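PDB 5LP5: penicillin-binding protein 2 (Pbp2) from Helicobacter pylori, which probably acts as a penicillin-binding peptidoglycan transpeptidase of the inner membrane, taking part in the cell-wall synthesis that determines cell shape. Local coordinates for residues T448-H460 against L469-L481. Sequence-based numbering, arbitrary orientation.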
ATOM      1  N   THR A 448      10.866  31.367  20.017  1.00 38.25           N
ATOM      2  CA  THR A 448      10.218  32.497  19.331  1.00 39.55           C
ATOM      3  C   THR A 448       8.679  32.578  19.570  1.00 40.14           C
ATOM      4  O   THR A 448       8.126  33.669  19.701  1.00 41.33           O
ATOM      5  CB  THR A 448      10.490  32.435  17.819  1.00 38.13           C
ATOM      6  OG1 THR A 448      11.900  32.361  17.595  1.00 37.10           O
ATOM      7  CG2 THR A 448       9.900  33.646  17.111  1.00 37.66           C
ATOM      8  N   GLY A 449       8.008  31.429  19.621  1.00 38.66           N
ATOM      9  CA  GLY A 449       6.580  31.389  19.891  1.00 40.49           C
ATOM     10  C   GLY A 449       6.219  31.583  21.362  1.00 43.32           C
ATOM     11  O   GLY A 449       5.064  31.869  21.686  1.00 41.35           O
ATOM     12  N   LEU A 450       7.185  31.394  22.259  1.00 44.21           N
ATOM     13  CA  LEU A 450       7.002  31.781  23.656  1.00 46.57           C
ATOM     14  C   LEU A 450       6.998  33.305  23.805  1.00 50.07           C
ATOM     15  O   LEU A 450       6.154  33.876  24.508  1.00 58.94           O
ATOM     16  CB  LEU A 450       8.085  31.175  24.544  1.00 45.24           C
ATOM     17  CG  LEU A 450       8.073  31.587  26.023  1.00 45.38           C
ATOM     18  CD1 LEU A 450       6.767  31.229  26.697  1.00 44.66           C
ATOM     19  CD2 LEU A 450       9.214  30.919  26.769  1.00 46.89           C
ATOM     20  N   ILE A 451       7.946  33.966  23.153  1.00 49.34           N
ATOM     21  CA  ILE A 451       8.017  35.431  23.183  1.00 48.94           C
ATOM     22  C   ILE A 451       6.690  35.988  22.695  1.00 48.03           C
ATOM     23  O   ILE A 451       6.031  36.751  23.386  1.00 50.33           O
ATOM     24  CB  ILE A 451       9.174  35.965  22.291  1.00 50.31           C
ATOM     25  CG1 ILE A 451      10.531  35.535  22.848  1.00 51.38           C
ATOM     26  CG2 ILE A 451       9.133  37.486  22.115  1.00 48.61           C
ATOM     27  CD1 ILE A 451      10.747  35.897  24.300  1.00 53.71           C
ATOM     28  N   ALA A 452       6.292  35.580  21.501  1.00 48.08           N
ATOM     29  CA  ALA A 452       5.139  36.178  20.855  1.00 48.47           C
ATOM     30  C   ALA A 452       3.849  35.853  21.596  1.00 46.43           C
ATOM     31  O   ALA A 452       3.004  36.716  21.748  1.00 49.16           O
ATOM     32  CB  ALA A 452       5.074  35.767  19.397  1.00 46.92           C
ATOM     33  N   THR A 453       3.720  34.635  22.093  1.00 46.69           N
ATOM     34  CA  THR A 453       2.471  34.185  22.715  1.00 51.46           C
ATOM     35  C   THR A 453       2.410  34.417  24.218  1.00 49.41           C
ATOM     36  O   THR A 453       1.344  34.688  24.749  1.00 47.28           O
ATOM     37  CB  THR A 453       2.232  32.666  22.498  1.00 58.73           C
ATOM     38  OG1 THR A 453       2.515  32.308  21.138  1.00 62.76           O
ATOM     39  CG2 THR A 453       0.786  32.279  22.828  1.00 62.72           C
ATOM     40  N   GLY A 454       3.537  34.278  24.908  1.00 50.05           N
ATOM     41  CA  GLY A 454       3.547  34.287  26.375  1.00 53.16           C
ATOM     42  C   GLY A 454       3.433  32.891  26.965  1.00 55.08           C
ATOM     43  O   GLY A 454       3.562  32.692  28.200  1.00 56.70           O
ATOM     44  N   LYS A 455       3.211  31.915  26.080  1.00 54.95           N
ATOM     45  CA  LYS A 455       3.197  30.508  26.462  1.00 55.51           C
ATOM     46  C   LYS A 455       3.927  29.664  25.430  1.00 53.66           C
ATOM     47  O   LYS A 455       4.081  30.072  24.265  1.00 50.81           O
ATOM     48  CB  LYS A 455       1.763  30.022  26.686  1.00 57.02           C
ATOM     49  CG  LYS A 455       1.110  30.700  27.883  1.00 59.76           C
ATOM     50  CD  LYS A 455      -0.314  30.251  28.079  1.00 63.07           C
ATOM     51  CE  LYS A 455      -1.028  31.139  29.084  1.00 70.30           C
ATOM     52  NZ  LYS A 455      -2.222  30.453  29.662  1.00 76.16           N
ATOM     53  N   LEU A 456       4.372  28.493  25.890  1.00 55.45           N
ATOM     54  CA  LEU A 456       5.331  27.642  25.162  1.00 56.24           C
ATOM     55  C   LEU A 456       4.695  26.438  24.462  1.00 54.84           C
ATOM     56  O   LEU A 456       4.143  25.535  25.097  1.00 57.45           O
ATOM     57  CB  LEU A 456       6.413  27.138  26.125  1.00 55.70           C
ATOM     58  CG  LEU A 456       7.564  26.334  25.511  1.00 53.25           C
ATOM     59  CD1 LEU A 456       8.384  27.179  24.540  1.00 52.14           C
ATOM     60  CD2 LEU A 456       8.440  25.770  26.619  1.00 52.69           C
ATOM     61  N   ALA A 457       4.809  26.419  23.150  1.00 51.55           N
ATOM     62  CA  ALA A 457       4.202  25.364  22.365  1.00 50.85           C
ATOM     63  C   ALA A 457       5.137  24.176  22.280  1.00 46.98           C
ATOM     64  O   ALA A 457       6.337  24.340  22.092  1.00 49.78           O
ATOM     65  CB  ALA A 457       3.904  25.881  20.965  1.00 56.44           C
ATOM     66  N   THR A 458       4.588  22.981  22.424  1.00 43.66           N
ATOM     67  CA  THR A 458       5.309  21.757  22.071  1.00 40.77           C
ATOM     68  C   THR A 458       5.096  21.485  20.579  1.00 40.48           C
ATOM     69  O   THR A 458       3.970  21.116  20.194  1.00 40.67           O
ATOM     70  CB  THR A 458       4.788  20.552  22.875  1.00 37.64           C
ATOM     71  OG1 THR A 458       5.052  20.757  24.263  1.00 38.03           O
ATOM     72  CG2 THR A 458       5.448  19.280  22.445  1.00 35.35           C
ATOM     73  N   PRO A 459       6.158  21.665  19.733  1.00 38.04           N
ATOM     74  CA  PRO A 459       5.996  21.381  18.297  1.00 35.77           C
ATOM     75  C   PRO A 459       5.685  19.932  18.082  1.00 34.90           C
ATOM     76  O   PRO A 459       6.210  19.099  18.807  1.00 37.30           O
ATOM     77  CB  PRO A 459       7.362  21.718  17.700  1.00 35.52           C
ATOM     78  CG  PRO A 459       8.014  22.608  18.701  1.00 36.52           C
ATOM     79  CD  PRO A 459       7.527  22.117  20.033  1.00 36.58           C
ATOM     80  N   HIS A 460       4.810  19.627  17.133  1.00 34.34           N
ATOM     81  CA  HIS A 460       4.461  18.244  16.852  1.00 33.54           C
ATOM     82  C   HIS A 460       3.935  18.162  15.453  1.00 31.42           C
ATOM     83  O   HIS A 460       3.642  19.176  14.862  1.00 30.98           O
ATOM     84  CB  HIS A 460       3.459  17.677  17.877  1.00 34.41           C
ATOM     85  CG  HIS A 460       2.169  18.425  17.953  1.00 35.75           C
ATOM     86  ND1 HIS A 460       2.033  19.605  18.651  1.00 37.14           N
ATOM     87  CD2 HIS A 460       0.947  18.146  17.440  1.00 35.86           C
ATOM     88  CE1 HIS A 460       0.786  20.031  18.546  1.00 38.33           C
ATOM     89  NE2 HIS A 460       0.105  19.158  17.822  1.00 36.78           N
ATOM     90  N   LEU A 469      -0.311  23.581  25.994  1.00 55.25           N
ATOM     91  CA  LEU A 469       0.695  24.615  26.108  1.00 53.62           C
ATOM     92  C   LEU A 469       1.298  24.560  27.494  1.00 52.62           C
ATOM     93  O   LEU A 469       0.668  24.081  28.432  1.00 48.42           O
ATOM     94  CB  LEU A 469       0.088  25.993  25.875  1.00 54.93           C
ATOM     95  CG  LEU A 469      -0.386  26.289  24.462  1.00 58.10           C
ATOM     96  CD1 LEU A 469      -1.025  27.669  24.421  1.00 60.33           C
ATOM     97  CD2 LEU A 469       0.776  26.200  23.481  1.00 60.26           C
ATOM     98  N   LYS A 470       2.525  25.059  27.602  1.00 55.22           N
ATOM     99  CA  LYS A 470       3.237  25.125  28.871  1.00 58.59           C
ATOM    100  C   LYS A 470       3.465  26.569  29.294  1.00 58.64           C
ATOM    101  O   LYS A 470       3.692  27.449  28.453  1.00 57.01           O
ATOM    102  CB  LYS A 470       4.575  24.418  28.736  1.00 58.78           C
ATOM    103  CG  LYS A 470       4.434  22.998  28.266  1.00 59.92           C
ATOM    104  CD  LYS A 470       5.734  22.482  27.715  1.00 65.90           C
ATOM    105  CE  LYS A 470       5.676  20.974  27.605  1.00 74.33           C
ATOM    106  NZ  LYS A 470       7.019  20.418  27.289  1.00 81.90           N
ATOM    107  N   ASP A 471       3.435  26.802  30.605  1.00 60.86           N
ATOM    108  CA  ASP A 471       3.536  28.154  31.163  1.00 65.29           C
ATOM    109  C   ASP A 471       4.740  28.292  32.099  1.00 66.60           C
ATOM    110  O   ASP A 471       4.585  28.370  33.312  1.00 68.36           O
ATOM    111  CB  ASP A 471       2.231  28.519  31.897  1.00 65.52           C
ATOM    112  CG  ASP A 471       2.108  30.003  32.174  1.00 65.98           C
ATOM    113  OD1 ASP A 471       2.911  30.802  31.624  1.00 67.57           O
ATOM    114  OD2 ASP A 471       1.193  30.369  32.939  1.00 66.87           O
ATOM    115  N   PRO A 472       5.953  28.351  31.528  1.00 68.92           N
ATOM    116  CA  PRO A 472       7.174  28.396  32.330  1.00 69.80           C
ATOM    117  C   PRO A 472       7.582  29.808  32.767  1.00 69.54           C
ATOM    118  O   PRO A 472       8.710  29.999  33.228  1.00 73.46           O
ATOM    119  CB  PRO A 472       8.224  27.806  31.379  1.00 71.27           C
ATOM    120  CG  PRO A 472       7.742  28.181  30.016  1.00 71.28           C
ATOM    121  CD  PRO A 472       6.253  28.375  30.084  1.00 72.11           C
ATOM    122  N   LEU A 473       6.681  30.780  32.640  1.00 67.30           N
ATOM    123  CA  LEU A 473       6.978  32.152  33.017  1.00 65.01           C
ATOM    124  C   LEU A 473       6.152  32.668  34.186  1.00 66.33           C
ATOM    125  O   LEU A 473       5.005  32.261  34.383  1.00 66.91           O
ATOM    126  CB  LEU A 473       6.787  33.060  31.818  1.00 63.21           C
ATOM    127  CG  LEU A 473       7.720  32.811  30.641  1.00 63.19           C
ATOM    128  CD1 LEU A 473       7.398  33.795  29.520  1.00 64.37           C
ATOM    129  CD2 LEU A 473       9.169  32.968  31.059  1.00 62.95           C
ATOM    130  N   ASN A 474       6.779  33.557  34.959  1.00 68.05           N
ATOM    131  CA  ASN A 474       6.140  34.246  36.083  1.00 65.95           C
ATOM    132  C   ASN A 474       5.421  35.504  35.572  1.00 68.05           C
ATOM    133  O   ASN A 474       5.488  35.836  34.371  1.00 67.94           O
ATOM    134  CB  ASN A 474       7.183  34.621  37.132  1.00 64.74           C
ATOM    135  CG  ASN A 474       8.253  35.552  36.586  1.00 64.95           C
ATOM    136  OD1 ASN A 474       8.004  36.382  35.716  1.00 65.07           O
ATOM    137  ND2 ASN A 474       9.457  35.397  37.081  1.00 63.12           N
ATOM    138  N   SER A 475       4.748  36.196  36.491  1.00 69.51           N
ATOM    139  CA  SER A 475       4.075  37.452  36.194  1.00 68.27           C
ATOM    140  C   SER A 475       5.011  38.469  35.548  1.00 67.86           C
ATOM    141  O   SER A 475       4.766  38.953  34.427  1.00 68.08           O
ATOM    142  CB  SER A 475       3.509  38.047  37.484  1.00 69.48           C
ATOM    143  OG  SER A 475       2.446  37.255  37.971  1.00 69.30           O
ATOM    144  N   PHE A 476       6.084  38.786  36.268  1.00 67.41           N
ATOM    145  CA  PHE A 476       7.000  39.846  35.865  1.00 70.62           C
ATOM    146  C   PHE A 476       7.506  39.625  34.440  1.00 68.83           C
ATOM    147  O   PHE A 476       7.514  40.553  33.623  1.00 67.01           O
ATOM    148  CB  PHE A 476       8.183  39.926  36.843  1.00 73.87           C
ATOM    149  CG  PHE A 476       9.241  40.908  36.429  1.00 75.62           C
ATOM    150  CD1 PHE A 476       9.146  42.245  36.770  1.00 79.64           C
ATOM    151  CD2 PHE A 476      10.317  40.493  35.674  1.00 76.82           C
ATOM    152  CE1 PHE A 476      10.120  43.149  36.374  1.00 81.56           C
ATOM    153  CE2 PHE A 476      11.293  41.390  35.278  1.00 77.57           C
ATOM    154  CZ  PHE A 476      11.193  42.722  35.623  1.00 78.94           C
ATOM    155  N   GLN A 477       7.925  38.393  34.152  1.00 69.46           N
ATOM    156  CA  GLN A 477       8.504  38.063  32.859  1.00 70.50           C
ATOM    157  C   GLN A 477       7.519  38.280  31.710  1.00 74.14           C
ATOM    158  O   GLN A 477       7.898  38.828  30.677  1.00 74.77           O
ATOM    159  CB  GLN A 477       9.003  36.620  32.843  1.00 67.91           C
ATOM    160  CG  GLN A 477      10.262  36.394  33.658  1.00 64.75           C
ATOM    161  CD  GLN A 477      10.544  34.924  33.846  1.00 62.02           C
ATOM    162  OE1 GLN A 477       9.720  34.188  34.390  1.00 60.05           O
ATOM    163  NE2 GLN A 477      11.707  34.485  33.389  1.00 58.43           N
ATOM    164  N   LYS A 478       6.269  37.858  31.896  1.00 75.37           N
ATOM    165  CA  LYS A 478       5.247  38.014  30.864  1.00 76.86           C
ATOM    166  C   LYS A 478       5.029  39.479  30.471  1.00 75.35           C
ATOM    167  O   LYS A 478       4.948  39.802  29.280  1.00 75.61           O
ATOM    168  CB  LYS A 478       3.934  37.381  31.312  1.00 83.18           C
ATOM    169  CG  LYS A 478       3.948  35.859  31.325  1.00 86.00           C
ATOM    170  CD  LYS A 478       2.581  35.310  31.695  1.00 89.45           C
ATOM    171  CE  LYS A 478       2.558  33.795  31.782  1.00 88.25           C
ATOM    172  NZ  LYS A 478       1.164  33.342  32.046  1.00 89.09           N
ATOM    173  N   LYS A 479       4.953  40.362  31.465  1.00 72.78           N
ATOM    174  CA  LYS A 479       4.813  41.796  31.197  1.00 73.03           C
ATOM    175  C   LYS A 479       5.946  42.335  30.327  1.00 69.49           C
ATOM    176  O   LYS A 479       5.714  43.090  29.379  1.00 72.60           O
ATOM    177  CB  LYS A 479       4.758  42.616  32.493  1.00 76.17           C
ATOM    178  CG  LYS A 479       4.959  44.114  32.236  1.00 80.61           C
ATOM    179  CD  LYS A 479       4.433  45.046  33.319  1.00 84.46           C
ATOM    180  CE  LYS A 479       4.055  46.396  32.700  1.00 84.35           C
ATOM    181  NZ  LYS A 479       3.466  47.358  33.663  1.00 85.15           N
ATOM    182  N   LYS A 480       7.169  41.942  30.650  1.00 68.02           N
ATOM    183  CA  LYS A 480       8.336  42.406  29.914  1.00 67.54           C
ATOM    184  C   LYS A 480       8.382  41.883  28.477  1.00 65.41           C
ATOM    185  O   LYS A 480       9.081  42.447  27.636  1.00 62.32           O
ATOM    186  CB  LYS A 480       9.612  42.030  30.660  1.00 69.90           C
ATOM    187  CG  LYS A 480       9.736  42.690  32.022  1.00 77.34           C
ATOM    188  CD  LYS A 480       9.743  44.212  31.936  1.00 82.08           C
ATOM    189  CE  LYS A 480       9.436  44.862  33.277  1.00 83.47           C
ATOM    190  NZ  LYS A 480       9.233  46.323  33.108  1.00 84.08           N
ATOM    191  N   LEU A 481       7.628  40.824  28.190  1.00 66.00           N
ATOM    192  CA  LEU A 481       7.572  40.272  26.833  1.00 64.80           C
ATOM    193  C   LEU A 481       7.219  41.318  25.779  1.00 64.75           C
ATOM    194  O   LEU A 481       7.802  41.327  24.688  1.00 63.35           O
ATOM    195  CB  LEU A 481       6.590  39.095  26.746  1.00 63.98           C
ATOM    196  CG  LEU A 481       7.012  37.810  27.462  1.00 66.31           C
ATOM    197  CD1 LEU A 481       5.939  36.746  27.342  1.00 66.36           C
ATOM    198  CD2 LEU A 481       8.332  37.284  26.924  1.00 65.94           C
TER
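Lys-455 crosses the carboxylate of Asp-471 at a slant, its CG near OD1, while Lys-478 NZ meets OD2 on the syn side, 18° out of the carboxylate plane, in a 3.1 Å salt bridge. The His-460 ring has Thr-458 O in plane at its edge, hydrogen-bonded to ND1. Lys-480 CG lies over one face of the Phe-476 ring, offset toward the rim. Leu-456 and Lys-470 form a single antiparallel bridge, a hydrogen-bonded pair within the transpeptidase domain, joining the chain that leaves helix 441-453 to the one that leads into helix 475-493. Leu-456 N donates to Lys-470 O (2.8 Å, N-H...O 170°), and Lys-470 N returns the bond to Leu-456 O at 3.0 Å. Beside this bridge, Leu-469 CD2 lies against Ala-457, whose side chain also rests on Met-257 of strand 252-258. The extended Lys-470 chain passes Thr-458, its CE beside OG1.

Nearer the helices the packing is apolar. Leu-450 CG is anti to the backbone nitrogen (chi1 176°), which carries CD1 tip to tip with Leu-473 CD1, 3.9 Å apart. Gly-454, the first residue after helix 441-453, has positive phi, and Leu-481 CD1 sits 3.6 Å from its CA. Helix 475-493 starts with a capping box: Asn-474 OD1 accepts from Gln-477 N, and Gln-477 OE1 accepts from Asn-474 N. Farther along this helix, Arg-485 bonds to Ile-451 O, and Leu-484 and Met-488 touch the Ile-451 side chain. The other methyl of Leu-481, CD2, packs against Ile-451 CD1 at 3.8 Å.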